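Local coordinates for protein putative cytochrome P450 120 (Synechocystis sp., PDB 2VE3) that binds heme and, in this crystal, retinoic acid, and probably acts as a cytochrome P450 monooxygenase that inserts an oxygen atom into its substrate, at residues P12-D17 against G44-T49; F412-L417 against L436-H441; G419-L424 against R431-L436. All coordinates share one frame; numbering follows the deposited sequence.

Interaction 1 (P12-D17 against G44-T49)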
# COMPACT_ATOMS: atom_id res chain seq x y z
N PRO A 12 6.92 34.14 2.59
CA PRO A 12 7.99 33.44 1.86
C PRO A 12 7.59 32.02 1.45
O PRO A 12 6.66 31.44 2.02
CB PRO A 12 9.10 33.37 2.90
CG PRO A 12 8.36 33.25 4.20
CD PRO A 12 7.17 34.15 4.04
N ILE A 13 8.30 31.46 0.47
CA ILE A 13 8.19 30.03 0.13
C ILE A 13 9.19 29.21 0.98
O ILE A 13 10.22 29.75 1.40
CB ILE A 13 8.38 29.73 -1.40
CG1 ILE A 13 9.78 30.12 -1.88
CG2 ILE A 13 7.28 30.39 -2.24
CD1 ILE A 13 10.09 29.73 -3.33
N PRO A 14 8.88 27.91 1.25
CA PRO A 14 9.72 27.08 2.11
C PRO A 14 11.18 27.02 1.70
O PRO A 14 11.50 27.26 0.53
CB PRO A 14 9.07 25.70 1.99
CG PRO A 14 7.65 26.00 1.73
CD PRO A 14 7.70 27.16 0.79
N PRO A 15 12.08 26.72 2.66
CA PRO A 15 13.48 26.51 2.30
C PRO A 15 13.68 25.18 1.58
O PRO A 15 12.89 24.26 1.79
CB PRO A 15 14.20 26.49 3.66
CG PRO A 15 13.14 26.03 4.64
CD PRO A 15 11.83 26.56 4.11
N GLY A 16 14.71 25.07 0.76
CA GLY A 16 14.95 23.85 0.01
C GLY A 16 15.60 24.10 -1.35
O GLY A 16 15.40 25.16 -1.94
N ASP A 17 16.37 23.11 -1.82
CA ASP A 17 17.06 23.17 -3.12
C ASP A 17 16.24 22.58 -4.27
O ASP A 17 15.73 21.46 -4.18
CB ASP A 17 18.40 22.44 -3.04
CG ASP A 17 19.33 23.04 -2.01
OD1 ASP A 17 19.26 24.27 -1.78
OD2 ASP A 17 20.15 22.28 -1.45
N GLY A 44 14.30 22.00 7.72
CA GLY A 44 13.21 22.20 8.68
C GLY A 44 12.00 21.35 8.35
O GLY A 44 12.01 20.63 7.34
N PRO A 45 10.94 21.42 9.19
CA PRO A 45 9.74 20.58 9.04
C PRO A 45 8.97 20.75 7.72
O PRO A 45 8.30 19.81 7.30
CB PRO A 45 8.87 20.99 10.25
CG PRO A 45 9.37 22.31 10.65
CD PRO A 45 10.84 22.31 10.36
N ILE A 46 9.06 21.92 7.10
CA ILE A 46 8.44 22.18 5.80
C ILE A 46 9.53 22.55 4.78
O ILE A 46 10.26 23.55 4.95
CB ILE A 46 7.37 23.28 5.89
CG1 ILE A 46 6.31 22.90 6.94
CG2 ILE A 46 6.69 23.51 4.53
CD1 ILE A 46 5.42 24.04 7.36
N PHE A 47 9.68 21.71 3.76
CA PHE A 47 10.73 21.96 2.77
C PHE A 47 10.24 21.85 1.32
O PHE A 47 9.21 21.23 1.05
CB PHE A 47 12.00 21.11 3.05
CG PHE A 47 11.87 19.64 2.70
CD1 PHE A 47 12.04 19.19 1.38
CD2 PHE A 47 11.63 18.69 3.71
CE1 PHE A 47 11.95 17.83 1.06
CE2 PHE A 47 11.54 17.32 3.40
CZ PHE A 47 11.70 16.89 2.08
N LYS A 48 10.97 22.49 0.40
CA LYS A 48 10.69 22.40 -1.02
C LYS A 48 11.81 21.67 -1.81
O LYS A 48 12.99 21.66 -1.43
CB LYS A 48 10.40 23.77 -1.64
CG LYS A 48 11.63 24.64 -1.86
CD LYS A 48 11.26 26.00 -2.40
CE LYS A 48 12.45 26.94 -2.31
NZ LYS A 48 13.46 26.54 -3.31
N THR A 49 11.40 21.06 -2.91
CA THR A 49 12.32 20.39 -3.80
C THR A 49 11.72 20.46 -5.20
O THR A 49 10.70 21.11 -5.41
CB THR A 49 12.58 18.93 -3.34
OG1 THR A 49 13.49 18.29 -4.23
CG2 THR A 49 11.29 18.14 -3.26
O HOH W 1 15.18 20.40 -0.94
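Lys48 reaches over the backbone of Pro14-Gly16 and makes most of this contact. Its CG lies between the backbone N and the carbonyl carbon (chi1 77°), the chain then runs on extended through CD and CE, and a last bend at chi4 (71°) turns the ammonium group onto the carbonyl of Gly16. NZ donates to Gly16 O over 2.7 Å, coming from above the carbonyl plane and not along a lone pair. On the way the methylenes pass close to another carbonyl, with Lys48 CE 3.0 Å from Pro14 O, and CD1 of Ile13 rests on the same carbon at 3.8 Å. A long, flexible lysine suits this place because its aliphatic part can pack while its charged end reaches a carbonyl; Phe18 adds a cation-pi partner. The backbone of Lys48 is gripped too: its N donates to Pro15 O at 3.0 Å, nearly straight.

The prolines, which have no N-H to satisfy, hold the loop extended. Pro14 turns its ring inward, CG meeting CG2 of Ile46 at 3.9 Å, and that branch faces the proline because it stands opposite the backbone N. Pro15 lays CD against Ile46 O at 3.5 Å. Gly16 then brings its CA 3.3 Å from Lys48 O, at a phi of 148° that only glycine accepts readily; a CB would collide with that oxygen. A water lies within hydrogen-bonding range of Lys48 O and weakly accepts from Asp17 N.

Phe334 covers Pro14, Pro15 and Ile46, and Phe43 of helix 35-43 touches Pro15 and Asp17. The proline-rich N-terminal loop thus crosses the start of strand 47-51 at a slant, covering an outermost strand of the large mixed beta sheet of the cytochrome P450 fold.

Interaction 2 (F412-L417 against L436-H441)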
# COMPACT_ATOMS: atom_id res chain seq x y z
N PHE A 412 3.60 -21.76 13.55
CA PHE A 412 5.06 -21.63 13.60
C PHE A 412 5.59 -20.56 14.55
O PHE A 412 4.98 -19.51 14.75
CB PHE A 412 5.63 -21.32 12.21
CG PHE A 412 5.37 -22.37 11.17
CD1 PHE A 412 6.24 -23.44 11.01
CD2 PHE A 412 4.26 -22.27 10.32
CE1 PHE A 412 6.01 -24.41 10.02
CE2 PHE A 412 4.02 -23.23 9.33
CZ PHE A 412 4.89 -24.30 9.18
N ASP A 413 6.76 -20.85 15.11
CA ASP A 413 7.70 -19.82 15.52
C ASP A 413 8.68 -19.65 14.38
O ASP A 413 8.78 -20.52 13.51
CB ASP A 413 8.46 -20.23 16.78
CG ASP A 413 7.65 -20.03 18.04
OD1 ASP A 413 6.78 -19.13 18.06
OD2 ASP A 413 7.89 -20.78 19.01
N TRP A 414 9.39 -18.53 14.38
CA TRP A 414 10.44 -18.33 13.39
C TRP A 414 11.61 -17.50 13.90
O TRP A 414 11.49 -16.71 14.86
CB TRP A 414 9.88 -17.78 12.07
CG TRP A 414 9.29 -16.39 12.14
CD1 TRP A 414 9.88 -15.23 11.71
CD2 TRP A 414 7.99 -16.01 12.63
NE1 TRP A 414 9.05 -14.17 11.90
CE2 TRP A 414 7.88 -14.61 12.48
CE3 TRP A 414 6.91 -16.72 13.19
CZ2 TRP A 414 6.73 -13.90 12.87
CZ3 TRP A 414 5.77 -16.02 13.57
CH2 TRP A 414 5.70 -14.62 13.41
N THR A 415 12.75 -17.73 13.26
CA THR A 415 13.99 -17.07 13.61
C THR A 415 14.53 -16.34 12.40
O THR A 415 14.65 -16.92 11.32
CB THR A 415 15.05 -18.11 14.07
OG1 THR A 415 14.45 -19.01 15.01
CG2 THR A 415 16.23 -17.44 14.73
N LEU A 416 14.85 -15.07 12.62
CA LEU A 416 15.56 -14.26 11.64
C LEU A 416 17.05 -14.57 11.70
O LEU A 416 17.72 -14.21 12.66
CB LEU A 416 15.32 -12.76 11.92
CG LEU A 416 13.89 -12.21 12.05
CD1 LEU A 416 13.93 -10.73 12.29
CD2 LEU A 416 13.04 -12.48 10.82
N LEU A 417 17.57 -15.22 10.66
CA LEU A 417 18.96 -15.68 10.65
C LEU A 417 19.98 -14.59 10.96
O LEU A 417 19.82 -13.44 10.53
CB LEU A 417 19.29 -16.41 9.33
CG LEU A 417 18.42 -17.65 9.06
CD1 LEU A 417 18.97 -18.43 7.88
CD2 LEU A 417 18.31 -18.54 10.30
N LEU A 436 14.90 -11.06 3.95
CA LEU A 436 14.29 -11.70 5.12
C LEU A 436 14.55 -13.20 5.19
O LEU A 436 13.67 -14.02 4.89
CB LEU A 436 12.79 -11.43 5.19
CG LEU A 436 12.15 -10.74 6.39
CD1 LEU A 436 10.74 -11.29 6.59
CD2 LEU A 436 12.96 -10.77 7.69
N ARG A 437 15.76 -13.56 5.60
CA ARG A 437 16.15 -14.96 5.71
C ARG A 437 15.69 -15.49 7.06
O ARG A 437 16.04 -14.93 8.10
CB ARG A 437 17.66 -15.11 5.55
CG ARG A 437 18.19 -14.56 4.24
CD ARG A 437 19.70 -14.74 4.10
NE ARG A 437 20.10 -14.46 2.72
CZ ARG A 437 19.98 -15.33 1.71
NH1 ARG A 437 19.49 -16.55 1.94
NH2 ARG A 437 20.35 -14.99 0.48
N VAL A 438 14.90 -16.55 7.02
CA VAL A 438 14.28 -17.14 8.22
C VAL A 438 14.38 -18.66 8.24
O VAL A 438 14.66 -19.28 7.22
CB VAL A 438 12.78 -16.75 8.33
CG1 VAL A 438 12.62 -15.23 8.43
CG2 VAL A 438 11.97 -17.32 7.14
N LYS A 439 14.18 -19.25 9.42
CA LYS A 439 13.82 -20.66 9.54
C LYS A 439 12.52 -20.67 10.31
O LYS A 439 12.41 -19.97 11.32
CB LYS A 439 14.89 -21.44 10.32
CG LYS A 439 15.94 -22.10 9.44
CD LYS A 439 17.22 -22.38 10.21
CE LYS A 439 18.39 -22.60 9.25
NZ LYS A 439 19.68 -22.56 10.00
N LEU A 440 11.54 -21.42 9.82
CA LEU A 440 10.31 -21.62 10.58
C LEU A 440 10.43 -22.90 11.42
O LEU A 440 10.95 -23.91 10.96
CB LEU A 440 9.08 -21.71 9.65
CG LEU A 440 8.75 -20.61 8.62
CD1 LEU A 440 7.30 -20.77 8.14
CD2 LEU A 440 8.98 -19.20 9.10
N HIS A 441 9.96 -22.84 12.66
CA HIS A 441 9.91 -24.03 13.50
C HIS A 441 8.45 -24.36 13.75
O HIS A 441 7.71 -23.54 14.31
CB HIS A 441 10.63 -23.81 14.83
CG HIS A 441 11.65 -22.72 14.81
ND1 HIS A 441 11.51 -21.57 15.57
CD2 HIS A 441 12.82 -22.58 14.14
CE1 HIS A 441 12.55 -20.78 15.36
NE2 HIS A 441 13.35 -21.37 14.49
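Strands 412-416 and 437-441 run antiparallel, 156° between their directions and 4.5 Å apart at closest approach, with Asp413-His441 and Thr415-Lys439 as hydrogen-bonded pairs and Trp414-Leu440 and Leu416-Val438 as non-hydrogen-bonded ones. Each hydrogen-bonded pair exchanges two backbone bonds, and a further one, from Leu417 N to Arg437 O, extends the pairing past the end of the first strand.

Leu440 lies between two aromatic residues. Its CD1 sits over the face of the Phe412 ring, 3.9 Å from the centroid and only 10° off the normal, a clear CH-pi contact, while CD2 presses on Trp414 CB at 3.4 Å. A branched leucine suits this place because one methyl serves each neighbour. The Trp414 side chain swings away from the strand pair, its CG held between the backbone N and the carbonyl carbon (chi1 66°); the indole N-H is satisfied by Cys267 O of helix 241-272, and Trp143 meets the ring edge-to-face. Farther along the same face, CD2 of Leu416 touches both Val438 CG1, at 3.7 Å, and Leu436 CD2.

Strand 437-442 is the central member of a three-stranded antiparallel sheet, with 140-142 on its other flank, the small sheet of the P450 fold that joins two C-terminal strands to one from far earlier in the chain; the apolar face made by Trp414, Leu416, Val438 and Leu440 is turned to helices 143-159 and 241-272.

The opposite face carries Asp413, Thr415, Lys439 and His441, polar residues at home near solvent. The His441 ring meets Asp413 at its edge, with ND1 3.5 Å from Asp413 CB. Asp413 directs OD1 to salt bridges with Arg281 and Arg277. At the far end the methyl CD2 of Leu417 crosses the Lys439 chain nearly at a right angle, 4.0 Å from its CD.

Interaction 3 (G419-L424 against R431-L436)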
# COMPACT_ATOMS: atom_id res chain seq x y z
N GLY A 419 23.47 -12.40 11.00
CA GLY A 419 24.24 -11.85 9.90
C GLY A 419 23.44 -11.77 8.61
O GLY A 419 23.76 -12.48 7.65
N GLN A 420 22.39 -10.96 8.60
CA GLN A 420 21.78 -10.47 7.36
C GLN A 420 21.56 -8.98 7.50
O GLN A 420 21.60 -8.45 8.61
CB GLN A 420 20.48 -11.19 7.03
CG GLN A 420 19.40 -11.08 8.10
CD GLN A 420 18.15 -11.82 7.70
OE1 GLN A 420 17.48 -11.45 6.73
NE2 GLN A 420 17.83 -12.88 8.43
N ASN A 421 21.36 -8.29 6.38
CA ASN A 421 20.95 -6.89 6.40
C ASN A 421 19.42 -6.78 6.48
O ASN A 421 18.72 -7.16 5.54
CB ASN A 421 21.49 -6.18 5.15
CG ASN A 421 21.55 -4.70 5.32
OD1 ASN A 421 21.05 -4.17 6.30
ND2 ASN A 421 22.17 -4.02 4.38
N LEU A 422 18.91 -6.28 7.61
CA LEU A 422 17.48 -6.10 7.84
C LEU A 422 17.09 -4.66 7.51
O LEU A 422 15.95 -4.24 7.70
CB LEU A 422 17.11 -6.42 9.28
CG LEU A 422 17.28 -7.85 9.79
CD1 LEU A 422 17.11 -7.96 11.32
CD2 LEU A 422 16.32 -8.80 9.07
N GLU A 423 18.06 -3.90 7.02
CA GLU A 423 17.86 -2.51 6.63
C GLU A 423 16.83 -2.39 5.52
O GLU A 423 16.79 -3.22 4.60
CB GLU A 423 19.19 -1.91 6.18
CG GLU A 423 19.33 -0.42 6.43
CD GLU A 423 19.64 -0.10 7.88
OE1 GLU A 423 19.66 -1.05 8.71
OE2 GLU A 423 19.88 1.09 8.20
N LEU A 424 16.02 -1.34 5.58
CA LEU A 424 14.84 -1.23 4.73
C LEU A 424 15.09 -0.35 3.50
O LEU A 424 15.51 0.80 3.62
CB LEU A 424 13.64 -0.71 5.53
CG LEU A 424 13.08 -1.56 6.69
CD1 LEU A 424 12.05 -0.74 7.50
CD2 LEU A 424 12.49 -2.87 6.22
N ARG A 431 11.16 -2.87 2.12
CA ARG A 431 11.55 -4.29 2.14
C ARG A 431 12.92 -4.39 2.81
O ARG A 431 13.72 -3.48 2.69
CB ARG A 431 11.59 -4.89 0.72
CG ARG A 431 12.53 -4.18 -0.26
CD ARG A 431 12.34 -4.60 -1.74
NE ARG A 431 13.10 -3.67 -2.60
CZ ARG A 431 14.32 -3.93 -3.09
NH1 ARG A 431 14.89 -5.11 -2.86
NH2 ARG A 431 14.96 -3.02 -3.84
N PRO A 432 13.19 -5.50 3.54
CA PRO A 432 14.53 -5.70 4.09
C PRO A 432 15.56 -5.99 2.97
O PRO A 432 15.27 -6.79 2.07
CB PRO A 432 14.36 -6.91 5.01
CG PRO A 432 13.21 -7.65 4.43
CD PRO A 432 12.28 -6.60 3.89
N LYS A 433 16.72 -5.35 3.02
CA LYS A 433 17.72 -5.48 1.95
C LYS A 433 18.10 -6.93 1.59
O LYS A 433 18.12 -7.28 0.41
CB LYS A 433 18.97 -4.64 2.24
CG LYS A 433 19.75 -4.23 0.96
CD LYS A 433 20.94 -3.33 1.26
CE LYS A 433 20.51 -2.05 2.01
NZ LYS A 433 21.67 -1.18 2.39
N ASP A 434 18.33 -7.76 2.61
CA ASP A 434 18.67 -9.18 2.39
C ASP A 434 17.49 -10.14 2.31
O ASP A 434 17.65 -11.33 2.56
CB ASP A 434 19.69 -9.68 3.43
CG ASP A 434 21.10 -9.20 3.13
OD1 ASP A 434 21.31 -8.58 2.07
OD2 ASP A 434 22.00 -9.43 3.97
N ASN A 435 16.32 -9.61 1.94
CA ASN A 435 15.12 -10.41 1.61
C ASN A 435 14.56 -11.34 2.69
O ASN A 435 13.85 -12.30 2.38
CB ASN A 435 15.30 -11.19 0.31
CG ASN A 435 15.65 -10.30 -0.87
OD1 ASN A 435 14.83 -9.50 -1.32
ND2 ASN A 435 16.87 -10.45 -1.37
N LEU A 436 14.90 -11.06 3.95
CA LEU A 436 14.29 -11.70 5.12
C LEU A 436 14.55 -13.20 5.19
O LEU A 436 13.67 -14.02 4.89
CB LEU A 436 12.79 -11.43 5.19
CG LEU A 436 12.15 -10.74 6.39
CD1 LEU A 436 10.74 -11.29 6.59
CD2 LEU A 436 12.96 -10.77 7.69
O HOH W 2 16.90 -9.35 5.14
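Asn421 and Asp434 grip each other at the tight part of this contact. Asn421 N donates to Asp434 OD2 at 2.7 Å, almost straight at 170° yet from above the carboxylate plane, and Asp434 N returns a bond to Asn421 O at 3.0 Å. Aspartate suits the site because its short side chain, CG beside its own backbone N (chi1 -76°), can take a main-chain N-H while its backbone pairs. Asn421 OD1 accepts from Glu423 N, an Asx turn; Glu423 O receives Lys433 N at 2.7 Å, nearly in line with the C=O bond. Pro432 opens a type I turn closed by Asn435 N on Pro432 O.

A water bridges the two segments: it donates to Gln420 OE1 and Asn421 O and accepts from Leu436 N.

The outer side is looser. Asn421 crosses the Lys433 chain at a slant, its ND2 3.4 Å from Lys433 CD, and the exposed Glu423 and Lys433 keep their charged ends apart, OE2 being 6.5 Å from NZ. On the inner side Leu422 CD2 meets Leu436 CD2 at 4.1 Å.

Leu424 forms a non-hydrogen-bonded antiparallel pair with Pro432, where the proline's missing N-H costs nothing, as the hairpin of strands 424-426 and 430-432 begins; Leu422 and Leu424 rest on Leu268 of helix 241-272, while Leu436 packs on Trp143 and Asn435 on Tyr144 of helix 143-159.

Overall arrangement
Interactions 2 and 3 are neighbours, their centres about 13 Å apart: they share Leu436, and interaction 3 is nested in the loop that interaction 2 closes. Gln420 NE2 lies 2.7 Å from Arg437 O, a probable hydrogen bond joining them, and both lean on helices 143-159 and 241-272. Interaction 1 stands apart at the edge of the five-stranded mixed sheet, its nearest atoms about 28 Å from interaction 2 and about 17 Å from interaction 3. Chemistry follows place: regular strand pairing over a buried apolar face in the partly buried interaction 2, turns, a carboxylate and a water in the surface contact 3, and a lysine laid over a proline-rich loop in the partly buried interaction 1.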